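Local coordinates for pectate lyase (Pectobacterium carotovorum, PDB 4U49), which probably cleaves polygalacturonate and pectins internally by calcium-dependent beta-elimination, leaving oligosaccharides with unsaturated galacturonosyl ends, and is a secreted enzyme of a plant-pathogenic bacterium, at residues T261-P266 and G285-F290; W39-G44 and S71-T76; P309-E314 and E330-K335. All coordinates share one frame; numbering follows the deposited sequence.

Contact 1: T261-P266 and G285-F290; sequences TNNGGP and GVNRNF
F290 lays the face of its ring against the backbone of G264. The CA of G264 sits over the middle of the ring, 3.6 Å from the F290 centroid and 11° off the ring normal. This is a CH-pi contact between the backbone of G264 and the ring. The ring is aimed by its first torsion, which sets CG anti to the carbonyl carbon of F290 (chi1 -72°). N289 ND2 lies over the opposite face of the same ring, nearer its rim. N263 closes one end of the ring: its CG is 3.9 Å from F290 CE2, and the amide plane is turned 67° from the ring plane. The backbone of the 285-290 segment takes part as well. F290 O receives two bent, weak CA-H...O contacts, from G265 CA at 3.4 Å and from P266 CA at 3.3 Å. The peptide bond between G265 and P266 is cis.

A water bridges the segments. It accepts from N287 ND2 and lies 2.9 Å from G264 O, to which it may donate. N287 ND2 also bonds to C257 O, and N287 OD1 takes a bond from R255. N263 is held from several directions. Its ND2 donates to C257 O and V318 O, while its OD1 accepts from R267 and, weakly, from G264 N. These bonds fix the rotation of the amide beside the ring.

The contact joins two loops of the parallel beta-helix, the fold of this lyase family. The 261-266 segment leads from strand 252-255 into strand 267-271, and F290 follows the end of strand 282-287. That strand runs parallel to 252-255 on one side and to 312-315 on the other.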
ATOM      1  N   THR A 261     -24.550   4.514   6.338  1.00 22.24           N
ATOM      2  CA  THR A 261     -25.433   4.283   7.472  1.00 20.98           C
ATOM      3  C   THR A 261     -24.631   4.438   8.758  1.00 21.14           C
ATOM      4  O   THR A 261     -23.519   3.916   8.860  1.00 22.31           O
ATOM      5  CB  THR A 261     -26.073   2.881   7.414  1.00 27.40           C
ATOM      6  OG1 THR A 261     -26.851   2.758   6.217  1.00 26.00           O
ATOM      7  CG2 THR A 261     -26.965   2.640   8.624  1.00 24.12           C
ATOM      8  N   ASN A 262     -25.189   5.166   9.723  1.00 21.14           N
ATOM      9  CA  ASN A 262     -24.498   5.454  10.978  1.00 23.18           C
ATOM     10  C   ASN A 262     -23.147   6.116  10.702  1.00 22.42           C
ATOM     11  O   ASN A 262     -22.128   5.757  11.287  1.00 22.30           O
ATOM     12  CB  ASN A 262     -24.321   4.173  11.803  1.00 23.07           C
ATOM     13  CG  ASN A 262     -23.748   4.438  13.184  1.00 28.02           C
ATOM     14  OD1 ASN A 262     -24.005   5.480  13.785  1.00 36.03           O
ATOM     15  ND2 ASN A 262     -22.951   3.501  13.683  1.00 28.13           N
ATOM     16  N   ASN A 263     -23.146   7.084   9.791  1.00 19.99           N
ATOM     17  CA  ASN A 263     -21.910   7.753   9.403  1.00 20.25           C
ATOM     18  C   ASN A 263     -21.387   8.633  10.527  1.00 20.08           C
ATOM     19  O   ASN A 263     -22.153   9.121  11.357  1.00 21.31           O
ATOM     20  CB  ASN A 263     -22.124   8.588   8.140  1.00 16.72           C
ATOM     21  CG  ASN A 263     -20.859   8.742   7.323  1.00 18.63           C
ATOM     22  OD1 ASN A 263     -19.826   8.157   7.645  1.00 16.55           O
ATOM     23  ND2 ASN A 263     -20.939   9.516   6.249  1.00 14.79           N
ATOM     24  N   GLY A 264     -20.075   8.832  10.550  1.00 16.11           N
ATOM     25  CA  GLY A 264     -19.449   9.649  11.569  1.00 19.69           C
ATOM     26  C   GLY A 264     -17.947   9.486  11.523  1.00 17.59           C
ATOM     27  O   GLY A 264     -17.418   8.814  10.639  1.00 17.52           O
ATOM     28  N   GLY A 265     -17.256  10.098  12.476  1.00 19.36           N
ATOM     29  CA  GLY A 265     -15.807  10.031  12.519  1.00 18.23           C
ATOM     30  C   GLY A 265     -15.275  10.124  13.935  1.00 24.23           C
ATOM     31  O   GLY A 265     -16.025   9.934  14.891  1.00 24.68           O
ATOM     32  N   PRO A 266     -13.975  10.422  14.079  1.00 20.79           N
ATOM     33  CA  PRO A 266     -13.052  10.656  12.965  1.00 19.84           C
ATOM     34  C   PRO A 266     -12.523   9.368  12.339  1.00 19.56           C
ATOM     35  O   PRO A 266     -12.340   8.367  13.032  1.00 18.69           O
ATOM     36  CB  PRO A 266     -11.915  11.440  13.622  1.00 17.93           C
ATOM     37  CG  PRO A 266     -11.889  10.933  15.020  1.00 24.77           C
ATOM     38  CD  PRO A 266     -13.324  10.636  15.385  1.00 25.17           C
ATOM     39  N   GLY A 285      -9.956  11.538   0.604  1.00 14.00           N
ATOM     40  CA  GLY A 285     -11.148  12.335   0.833  1.00 14.89           C
ATOM     41  C   GLY A 285     -11.571  12.243   2.286  1.00 16.65           C
ATOM     42  O   GLY A 285     -11.728  11.146   2.823  1.00 18.10           O
ATOM     43  N   VAL A 286     -11.755  13.396   2.922  1.00 13.09           N
ATOM     44  CA  VAL A 286     -12.082  13.443   4.344  1.00 14.45           C
ATOM     45  C   VAL A 286     -13.380  14.204   4.609  1.00 14.51           C
ATOM     46  O   VAL A 286     -13.697  15.170   3.917  1.00 12.65           O
ATOM     47  CB  VAL A 286     -10.944  14.098   5.157  1.00 13.15           C
ATOM     48  CG1 VAL A 286      -9.700  13.213   5.143  1.00 13.53           C
ATOM     49  CG2 VAL A 286     -10.620  15.484   4.608  1.00 12.15           C
ATOM     50  N   ASN A 287     -14.126  13.760   5.614  1.00 14.74           N
ATOM     51  CA  ASN A 287     -15.309  14.484   6.065  1.00 12.48           C
ATOM     52  C   ASN A 287     -14.934  15.574   7.056  1.00 16.21           C
ATOM     53  O   ASN A 287     -14.543  15.284   8.187  1.00 15.21           O
ATOM     54  CB  ASN A 287     -16.319  13.532   6.702  1.00 12.83           C
ATOM     55  CG  ASN A 287     -16.913  12.567   5.700  1.00 15.76           C
ATOM     56  OD1 ASN A 287     -17.255  12.954   4.582  1.00 13.08           O
ATOM     57  ND2 ASN A 287     -17.031  11.301   6.091  1.00 15.43           N
ATOM     58  N   ARG A 288     -15.060  16.824   6.622  1.00 13.18           N
ATOM     59  CA  ARG A 288     -14.669  17.976   7.431  1.00 15.90           C
ATOM     60  C   ARG A 288     -15.387  18.021   8.777  1.00 17.36           C
ATOM     61  O   ARG A 288     -14.777  18.314   9.807  1.00 17.41           O
ATOM     62  CB  ARG A 288     -14.937  19.274   6.662  1.00 19.47           C
ATOM     63  CG  ARG A 288     -14.653  20.545   7.456  1.00 17.45           C
ATOM     64  CD  ARG A 288     -15.198  21.773   6.740  1.00 20.78           C
ATOM     65  NE  ARG A 288     -14.478  22.052   5.499  1.00 15.20           N
ATOM     66  CZ  ARG A 288     -14.863  22.955   4.602  1.00 16.92           C
ATOM     67  NH1 ARG A 288     -15.968  23.663   4.802  1.00 18.09           N
ATOM     68  NH2 ARG A 288     -14.149  23.147   3.501  1.00 15.39           N
ATOM     69  N   ASN A 289     -16.681  17.716   8.764  1.00 17.60           N
ATOM     70  CA  ASN A 289     -17.504  17.848   9.958  1.00 22.04           C
ATOM     71  C   ASN A 289     -17.341  16.701  10.957  1.00 23.14           C
ATOM     72  O   ASN A 289     -17.674  16.850  12.133  1.00 23.10           O
ATOM     73  CB  ASN A 289     -18.981  17.979   9.568  1.00 21.34           C
ATOM     74  CG  ASN A 289     -19.465  16.840   8.683  1.00 21.56           C
ATOM     75  OD1 ASN A 289     -18.780  16.424   7.747  1.00 16.23           O
ATOM     76  ND2 ASN A 289     -20.655  16.331   8.979  1.00 19.34           N
ATOM     77  N   PHE A 290     -16.825  15.565  10.499  1.00 19.47           N
ATOM     78  CA  PHE A 290     -16.687  14.404  11.371  1.00 19.63           C
ATOM     79  C   PHE A 290     -15.274  14.288  11.941  1.00 20.41           C
ATOM     80  O   PHE A 290     -14.949  13.316  12.618  1.00 20.11           O
ATOM     81  CB  PHE A 290     -17.069  13.122  10.624  1.00 14.49           C
ATOM     82  CG  PHE A 290     -18.549  12.989  10.363  1.00 16.65           C
ATOM     83  CD1 PHE A 290     -19.472  13.532  11.243  1.00 20.10           C
ATOM     84  CD2 PHE A 290     -19.015  12.330   9.237  1.00 18.66           C
ATOM     85  CE1 PHE A 290     -20.832  13.414  11.008  1.00 19.84           C
ATOM     86  CE2 PHE A 290     -20.373  12.205   8.996  1.00 18.04           C
ATOM     87  CZ  PHE A 290     -21.282  12.749   9.885  1.00 19.64           C
TER
HETATM   88  O   HOH W   1     -16.023  10.564   8.750  1.00 16.35           O

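Contact 2: W39-G44 and S71-T76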
ATOM      1  N   TRP A  39      10.347  -5.030  -0.236  1.00 11.36           N
ATOM      2  CA  TRP A  39      10.988  -5.902   0.736  1.00 13.29           C
ATOM      3  C   TRP A  39      10.574  -5.625   2.170  1.00 15.11           C
ATOM      4  O   TRP A  39      10.064  -4.556   2.492  1.00 13.14           O
ATOM      5  CB  TRP A  39      12.516  -5.804   0.611  1.00 12.80           C
ATOM      6  CG  TRP A  39      13.101  -4.433   0.848  1.00 14.32           C
ATOM      7  CD1 TRP A  39      13.592  -3.939   2.027  1.00 13.36           C
ATOM      8  CD2 TRP A  39      13.290  -3.394  -0.128  1.00 12.19           C
ATOM      9  NE1 TRP A  39      14.060  -2.657   1.846  1.00 12.86           N
ATOM     10  CE2 TRP A  39      13.881  -2.301   0.540  1.00 12.63           C
ATOM     11  CE3 TRP A  39      12.999  -3.283  -1.492  1.00 13.56           C
ATOM     12  CZ2 TRP A  39      14.193  -1.110  -0.121  1.00 11.99           C
ATOM     13  CZ3 TRP A  39      13.315  -2.098  -2.142  1.00 13.28           C
ATOM     14  CH2 TRP A  39      13.907  -1.032  -1.457  1.00 11.15           C
ATOM     15  N   SER A  40      10.782  -6.619   3.024  1.00 15.94           N
ATOM     16  CA  SER A  40      10.642  -6.438   4.457  1.00 13.71           C
ATOM     17  C   SER A  40      11.950  -6.832   5.116  1.00 18.09           C
ATOM     18  O   SER A  40      12.615  -7.771   4.680  1.00 14.17           O
ATOM     19  CB  SER A  40       9.492  -7.272   5.018  1.00 16.44           C
ATOM     20  OG  SER A  40       9.799  -8.653   4.950  1.00 24.10           O
ATOM     21  N   THR A  41      12.322  -6.112   6.165  1.00 18.65           N
ATOM     22  CA  THR A  41      13.532  -6.435   6.900  1.00 21.49           C
ATOM     23  C   THR A  41      13.262  -6.332   8.399  1.00 22.49           C
ATOM     24  O   THR A  41      12.412  -5.554   8.835  1.00 24.36           O
ATOM     25  CB  THR A  41      14.703  -5.506   6.502  1.00 21.87           C
ATOM     26  OG1 THR A  41      15.920  -5.976   7.098  1.00 23.90           O
ATOM     27  CG2 THR A  41      14.436  -4.075   6.942  1.00 21.81           C
ATOM     28  N   ASP A  42      13.966  -7.138   9.182  1.00 30.09           N
ATOM     29  CA  ASP A  42      13.854  -7.051  10.632  1.00 29.45           C
ATOM     30  C   ASP A  42      15.172  -6.588  11.229  1.00 29.83           C
ATOM     31  O   ASP A  42      15.334  -6.556  12.448  1.00 34.27           O
ATOM     32  CB  ASP A  42      13.428  -8.392  11.232  1.00 32.98           C
ATOM     33  CG  ASP A  42      14.173  -9.565  10.632  1.00 32.42           C
ATOM     34  OD1 ASP A  42      15.361  -9.407  10.284  1.00 29.19           O
ATOM     35  OD2 ASP A  42      13.566 -10.648  10.501  1.00 35.20           O
ATOM     36  N   ALA A  43      16.114  -6.238  10.358  1.00 28.42           N
ATOM     37  CA  ALA A  43      17.361  -5.627  10.792  1.00 30.88           C
ATOM     38  C   ALA A  43      17.039  -4.313  11.484  1.00 33.35           C
ATOM     39  O   ALA A  43      16.346  -3.462  10.928  1.00 35.10           O
ATOM     40  CB  ALA A  43      18.298  -5.405   9.615  1.00 23.97           C
ATOM     41  N   GLY A  44      17.519  -4.157  12.711  1.00 39.41           N
ATOM     42  CA  GLY A  44      17.224  -2.961  13.471  1.00 34.99           C
ATOM     43  C   GLY A  44      18.219  -1.860  13.180  1.00 29.88           C
ATOM     44  O   GLY A  44      19.333  -2.130  12.726  1.00 31.39           O
ATOM     45  N   SER A  71      14.168   4.255   5.348  1.00 16.58           N
ATOM     46  CA  SER A  71      12.775   3.897   5.613  1.00 17.83           C
ATOM     47  C   SER A  71      12.009   3.305   4.421  1.00 16.89           C
ATOM     48  O   SER A  71      10.997   2.629   4.616  1.00 16.00           O
ATOM     49  CB  SER A  71      12.025   5.121   6.137  1.00 20.00           C
ATOM     50  OG  SER A  71      12.080   6.182   5.205  1.00 17.26           O
ATOM     51  N   ASP A  72      12.471   3.565   3.202  1.00 14.71           N
ATOM     52  CA  ASP A  72      11.827   3.004   2.013  1.00 15.58           C
ATOM     53  C   ASP A  72      11.866   1.479   2.040  1.00 14.63           C
ATOM     54  O   ASP A  72      12.864   0.887   2.444  1.00 13.68           O
ATOM     55  CB  ASP A  72      12.500   3.512   0.730  1.00 16.62           C
ATOM     56  CG  ASP A  72      12.108   4.942   0.380  1.00 20.38           C
ATOM     57  OD1 ASP A  72      11.418   5.604   1.187  1.00 17.53           O
ATOM     58  OD2 ASP A  72      12.511   5.408  -0.710  1.00 21.19           O
ATOM     59  N   ARG A  73      10.777   0.845   1.616  1.00 13.24           N
ATOM     60  CA  ARG A  73      10.749  -0.610   1.505  1.00 11.98           C
ATOM     61  C   ARG A  73      10.343  -1.030   0.096  1.00 12.88           C
ATOM     62  O   ARG A  73       9.974  -2.182  -0.138  1.00 11.87           O
ATOM     63  CB  ARG A  73       9.797  -1.218   2.542  1.00 13.48           C
ATOM     64  CG  ARG A  73      10.246  -1.021   3.994  1.00 12.56           C
ATOM     65  CD  ARG A  73      11.565  -1.727   4.282  1.00 15.63           C
ATOM     66  NE  ARG A  73      11.936  -1.651   5.695  1.00 15.36           N
ATOM     67  CZ  ARG A  73      12.737  -0.723   6.212  1.00 15.72           C
ATOM     68  NH1 ARG A  73      13.258   0.218   5.436  1.00 13.81           N
ATOM     69  NH2 ARG A  73      13.020  -0.738   7.509  1.00 18.33           N
ATOM     70  N   THR A  74      10.401  -0.080  -0.835  1.00 12.11           N
ATOM     71  CA  THR A  74      10.192  -0.358  -2.251  1.00 11.78           C
ATOM     72  C   THR A  74      11.178   0.413  -3.118  1.00 13.98           C
ATOM     73  O   THR A  74      11.800   1.371  -2.664  1.00 13.61           O
ATOM     74  CB  THR A  74       8.776   0.019  -2.726  1.00 13.71           C
ATOM     75  OG1 THR A  74       8.653   1.445  -2.760  1.00 15.99           O
ATOM     76  CG2 THR A  74       7.711  -0.569  -1.819  1.00 12.30           C
ATOM     77  N   PHE A  75      11.304  -0.009  -4.371  1.00 12.11           N
ATOM     78  CA  PHE A  75      12.078   0.726  -5.363  1.00 13.48           C
ATOM     79  C   PHE A  75      11.523   0.454  -6.751  1.00 15.46           C
ATOM     80  O   PHE A  75      11.151  -0.676  -7.066  1.00 15.77           O
ATOM     81  CB  PHE A  75      13.560   0.347  -5.305  1.00 13.80           C
ATOM     82  CG  PHE A  75      14.393   1.005  -6.371  1.00 15.43           C
ATOM     83  CD1 PHE A  75      14.802   2.321  -6.228  1.00 16.60           C
ATOM     84  CD2 PHE A  75      14.762   0.313  -7.515  1.00 16.60           C
ATOM     85  CE1 PHE A  75      15.564   2.935  -7.206  1.00 14.26           C
ATOM     86  CE2 PHE A  75      15.522   0.923  -8.497  1.00 18.26           C
ATOM     87  CZ  PHE A  75      15.923   2.236  -8.341  1.00 14.69           C
ATOM     88  N   THR A  76      11.473   1.491  -7.582  1.00 16.16           N
ATOM     89  CA  THR A  76      10.998   1.347  -8.953  1.00 18.33           C
ATOM     90  C   THR A  76      12.157   1.441  -9.940  1.00 17.45           C
ATOM     91  O   THR A  76      12.817   2.473 -10.033  1.00 18.03           O
ATOM     92  CB  THR A  76       9.950   2.418  -9.312  1.00 14.99           C
ATOM     93  OG1 THR A  76       8.813   2.293  -8.450  1.00 19.66           O
ATOM     94  CG2 THR A  76       9.502   2.257 -10.758  1.00 19.67           C
TER
HETATM   95  O   HOH W   2      10.759  -3.877   6.803  1.00 24.25           O
HETATM   96  O   HOH W   3      12.090  -2.554   9.626  1.00 25.99           O
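This contact lies in the N-terminal, probably fibronectin type III-like sandwich, between its second strand, 34-41, and strand 74-77. W39 N donates to R73 O at 2.9 Å in a fairly straight bond (158°). The W39 indole lies across the backbone of 72-75. One indole face takes the carbonyl carbon of R73 over its centre and T74 N nearer the rim. R73 CA makes a CH-pi contact, 4.0 Å from the centroid of the five-membered ring of W39. The first torsion of W39 sets its CG between its own backbone N and carbonyl carbon (chi1 60°), which brings the indole over this chain. W39 CZ3 touches F75 CB at 4.0 Å. W39 NE1 bonds to Q49.

The R73 side chain bends at chi2 and runs back toward T41. T41 CG2 lies over one face of the guanidinium, 3.7 Å from R73 NH2. Two waters meet the edge of that group in its plane. One accepts from T41 N and R73 NE, both at 2.8 Å; the other accepts from R73 NH2 and donates to T41 O. R73 NH1 bonds to D72 O and to S70 O.

Strand 24-31 lies beyond 34-41, and F75 and W39 pack on strand 62-68 of the second sheet. On the beta-helix side, R73 bonds backbone to backbone with G242, and T74 OG1 bonds to N243 O.

Contact 3: P309-E314 and E330-K335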
ATOM      1  N   PRO A 309      -3.410  14.508  -9.693  1.00 28.52           N
ATOM      2  CA  PRO A 309      -4.747  14.395  -9.106  1.00 26.54           C
ATOM      3  C   PRO A 309      -4.923  15.299  -7.892  1.00 22.61           C
ATOM      4  O   PRO A 309      -3.928  15.778  -7.344  1.00 24.99           O
ATOM      5  CB  PRO A 309      -4.806  12.927  -8.691  1.00 24.05           C
ATOM      6  CG  PRO A 309      -3.399  12.637  -8.275  1.00 21.83           C
ATOM      7  CD  PRO A 309      -2.513  13.447  -9.201  1.00 25.67           C
ATOM      8  N   PRO A 310      -6.175  15.539  -7.477  1.00 25.14           N
ATOM      9  CA  PRO A 310      -6.371  16.187  -6.178  1.00 22.70           C
ATOM     10  C   PRO A 310      -5.813  15.302  -5.074  1.00 18.79           C
ATOM     11  O   PRO A 310      -5.981  14.080  -5.119  1.00 16.97           O
ATOM     12  CB  PRO A 310      -7.895  16.327  -6.070  1.00 23.08           C
ATOM     13  CG  PRO A 310      -8.440  15.306  -7.015  1.00 26.79           C
ATOM     14  CD  PRO A 310      -7.453  15.236  -8.142  1.00 25.75           C
ATOM     15  N   VAL A 311      -5.141  15.907  -4.103  1.00 18.08           N
ATOM     16  CA  VAL A 311      -4.508  15.141  -3.040  1.00 15.56           C
ATOM     17  C   VAL A 311      -5.460  14.943  -1.861  1.00 16.62           C
ATOM     18  O   VAL A 311      -5.947  13.836  -1.633  1.00 22.23           O
ATOM     19  CB  VAL A 311      -3.212  15.816  -2.570  1.00 15.78           C
ATOM     20  CG1 VAL A 311      -2.614  15.060  -1.405  1.00 16.13           C
ATOM     21  CG2 VAL A 311      -2.222  15.892  -3.721  1.00 21.04           C
ATOM     22  N   CYS A 312      -5.732  16.009  -1.115  1.00 14.39           N
ATOM     23  CA  CYS A 312      -6.674  15.928  -0.003  1.00 14.39           C
ATOM     24  C   CYS A 312      -7.907  16.758  -0.315  1.00 15.52           C
ATOM     25  O   CYS A 312      -7.818  17.969  -0.509  1.00 16.99           O
ATOM     26  CB  CYS A 312      -6.032  16.402   1.301  1.00 13.99           C
ATOM     27  SG  CYS A 312      -7.063  16.161   2.772  1.00 16.33           S
ATOM     28  N   GLU A 313      -9.054  16.091  -0.378  1.00 15.75           N
ATOM     29  CA  GLU A 313     -10.315  16.759  -0.653  1.00 14.95           C
ATOM     30  C   GLU A 313     -11.233  16.688   0.557  1.00 15.72           C
ATOM     31  O   GLU A 313     -11.365  15.640   1.188  1.00 14.49           O
ATOM     32  CB  GLU A 313     -10.997  16.141  -1.872  1.00 14.88           C
ATOM     33  CG  GLU A 313     -10.289  16.425  -3.193  1.00 16.21           C
ATOM     34  CD  GLU A 313     -10.974  15.754  -4.368  1.00 23.31           C
ATOM     35  OE1 GLU A 313     -11.063  14.505  -4.371  1.00 19.19           O
ATOM     36  OE2 GLU A 313     -11.430  16.472  -5.283  1.00 23.84           O
ATOM     37  N   GLU A 314     -11.860  17.812   0.878  1.00 14.74           N
ATOM     38  CA  GLU A 314     -12.755  17.884   2.021  1.00 12.48           C
ATOM     39  C   GLU A 314     -14.202  17.765   1.568  1.00 14.22           C
ATOM     40  O   GLU A 314     -14.589  18.335   0.551  1.00 14.25           O
ATOM     41  CB  GLU A 314     -12.534  19.186   2.793  1.00 15.65           C
ATOM     42  CG  GLU A 314     -11.160  19.270   3.448  1.00 14.99           C
ATOM     43  CD  GLU A 314     -10.943  20.549   4.232  1.00 17.21           C
ATOM     44  OE1 GLU A 314      -9.855  20.685   4.830  1.00 15.26           O
ATOM     45  OE2 GLU A 314     -11.849  21.409   4.261  1.00 17.86           O
ATOM     46  N   GLU A 330     -10.318  20.703  -3.021  1.00 18.41           N
ATOM     47  CA  GLU A 330      -8.991  20.327  -2.544  1.00 18.86           C
ATOM     48  C   GLU A 330      -8.447  21.366  -1.572  1.00 18.51           C
ATOM     49  O   GLU A 330      -8.576  22.569  -1.801  1.00 17.76           O
ATOM     50  CB  GLU A 330      -8.027  20.155  -3.718  1.00 20.39           C
ATOM     51  CG  GLU A 330      -6.642  19.683  -3.316  1.00 20.66           C
ATOM     52  CD  GLU A 330      -5.730  19.478  -4.508  1.00 24.16           C
ATOM     53  OE1 GLU A 330      -5.932  20.158  -5.536  1.00 30.52           O
ATOM     54  OE2 GLU A 330      -4.816  18.632  -4.420  1.00 16.74           O
ATOM     55  N   PHE A 331      -7.834  20.900  -0.488  1.00 16.96           N
ATOM     56  CA  PHE A 331      -7.325  21.800   0.538  1.00 14.81           C
ATOM     57  C   PHE A 331      -5.937  21.412   1.025  1.00 17.53           C
ATOM     58  O   PHE A 331      -5.551  20.242   0.980  1.00 16.79           O
ATOM     59  CB  PHE A 331      -8.287  21.852   1.723  1.00 17.14           C
ATOM     60  CG  PHE A 331      -9.597  22.503   1.402  1.00 17.34           C
ATOM     61  CD1 PHE A 331      -9.771  23.863   1.588  1.00 18.99           C
ATOM     62  CD2 PHE A 331     -10.651  21.755   0.907  1.00 16.06           C
ATOM     63  CE1 PHE A 331     -10.976  24.464   1.290  1.00 18.00           C
ATOM     64  CE2 PHE A 331     -11.854  22.352   0.603  1.00 16.81           C
ATOM     65  CZ  PHE A 331     -12.018  23.708   0.798  1.00 18.76           C
ATOM     66  N   TRP A 332      -5.203  22.419   1.491  1.00 17.89           N
ATOM     67  CA  TRP A 332      -3.862  22.253   2.037  1.00 21.94           C
ATOM     68  C   TRP A 332      -3.758  22.947   3.389  1.00 19.25           C
ATOM     69  O   TRP A 332      -4.356  24.005   3.592  1.00 19.32           O
ATOM     70  CB  TRP A 332      -2.809  22.827   1.084  1.00 21.14           C
ATOM     71  CG  TRP A 332      -2.931  22.347  -0.324  1.00 21.14           C
ATOM     72  CD1 TRP A 332      -3.732  22.866  -1.301  1.00 23.18           C
ATOM     73  CD2 TRP A 332      -2.225  21.256  -0.923  1.00 20.80           C
ATOM     74  NE1 TRP A 332      -3.571  22.161  -2.469  1.00 22.61           N
ATOM     75  CE2 TRP A 332      -2.649  21.168  -2.264  1.00 23.16           C
ATOM     76  CE3 TRP A 332      -1.275  20.342  -0.456  1.00 19.14           C
ATOM     77  CZ2 TRP A 332      -2.158  20.205  -3.143  1.00 25.16           C
ATOM     78  CZ3 TRP A 332      -0.786  19.386  -1.332  1.00 22.57           C
ATOM     79  CH2 TRP A 332      -1.229  19.326  -2.660  1.00 22.17           C
ATOM     80  N   ASP A 333      -2.999  22.349   4.304  1.00 20.06           N
ATOM     81  CA  ASP A 333      -2.707  22.953   5.606  1.00 18.94           C
ATOM     82  C   ASP A 333      -3.957  23.356   6.389  1.00 22.01           C
ATOM     83  O   ASP A 333      -4.009  24.439   6.976  1.00 20.21           O
ATOM     84  CB  ASP A 333      -1.797  24.170   5.423  1.00 20.70           C
ATOM     85  CG  ASP A 333      -0.482  23.814   4.762  1.00 21.53           C
ATOM     86  OD1 ASP A 333       0.192  22.879   5.245  1.00 22.96           O
ATOM     87  OD2 ASP A 333      -0.133  24.451   3.746  1.00 26.54           O
ATOM     88  N   THR A 334      -4.963  22.489   6.389  1.00 17.89           N
ATOM     89  CA  THR A 334      -6.166  22.712   7.180  1.00 15.52           C
ATOM     90  C   THR A 334      -6.242  21.689   8.305  1.00 15.52           C
ATOM     91  O   THR A 334      -5.416  20.778   8.373  1.00 16.64           O
ATOM     92  CB  THR A 334      -7.440  22.619   6.328  1.00 19.71           C
ATOM     93  OG1 THR A 334      -7.548  21.297   5.784  1.00 18.04           O
ATOM     94  CG2 THR A 334      -7.400  23.632   5.193  1.00 18.44           C
ATOM     95  N   LYS A 335      -7.236  21.831   9.176  1.00 17.69           N
ATOM     96  CA  LYS A 335      -7.374  20.924  10.313  1.00 18.72           C
ATOM     97  C   LYS A 335      -7.649  19.491   9.853  1.00 16.84           C
ATOM     98  O   LYS A 335      -7.262  18.535  10.525  1.00 18.93           O
ATOM     99  CB  LYS A 335      -8.476  21.404  11.265  1.00 21.24           C
ATOM    100  CG  LYS A 335      -9.873  21.451  10.668  1.00 22.19           C
ATOM    101  CD  LYS A 335     -10.888  21.963  11.680  1.00 26.52           C
ATOM    102  CE  LYS A 335     -12.295  22.021  11.091  1.00 24.77           C
ATOM    103  NZ  LYS A 335     -12.836  20.670  10.769  1.00 23.15           N
TER
HETATM  104  O   HOH W   4      -3.274  18.184  -6.279  1.00 25.85           O
HETATM  105  O   HOH W   5      -4.341  18.520  -1.136  1.00 20.55           O
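Strand 312-315 and the end of strand 327-330 pair antiparallel, with E313 and E330 a non-hydrogen-bonded pair whose CA atoms are 4.2 Å apart. Next to it, F331 N donates to C312 O at 2.9 Å, nearly in line with the C=O bond. The E330 side chain stretches back along 309-311. Its CG stands anti to the backbone N and the chain is extended beyond, which carries OE2 to V311 N at 2.8 Å. That bond is straight (169°) but reaches OE2 from above the carboxylate plane, 47° out of it. A water that donates to both P309 O and E330 OE2 gives the same oxygen a second partner. Another water joins C312 N to F331 O and lies over the centre of the W332 ring.

The E314 carboxylate is stacked on F331, the two planes 17° apart. Its OE2 lies 3.6 Å above one ring face, toward the rim, and has a charged partner in R288. Its other oxygen, OE1, accepts from T334 OG1 at 2.6 Å. Together these bonds fix the rotation of the carboxylate over the ring. T334 OG1 also takes a bond from C337 N. At the other end of the contact, V311 CG2 packs on W332 CH2 at 3.7 Å.

Strand 327-330 is the outermost, antiparallel strand of a mixed four-stranded sheet in the parallel beta-helix region. The other strands, 252-255, 282-287 and 312-315, run parallel. The disulfide of C312 with C337 ties strand 312-315 to strand 337-338, while V311 and W332 both pack on V344 of strand 344-345.

Contacts 1 and 3 are neighbours, their centres about 15 Å apart. Strands 282-287 and 312-315 lie side by side in one sheet, where V286 N probably bonds to E313 O. R288 reaches from the 285-290 segment to contact 3: its NE is 3.0 Å from E314 OE2 in a salt bridge, and its NH2 packs on F331. Contact 2 stands apart, in the N-terminal sheets. Its centre is about 33 Å from that of contact 1, across the chain's centre, and about 29 Å from that of contact 3. None of the three lies at D194, I195, N216 and P221, which bind calcium in a structure of this protein; none is bound to this chain here.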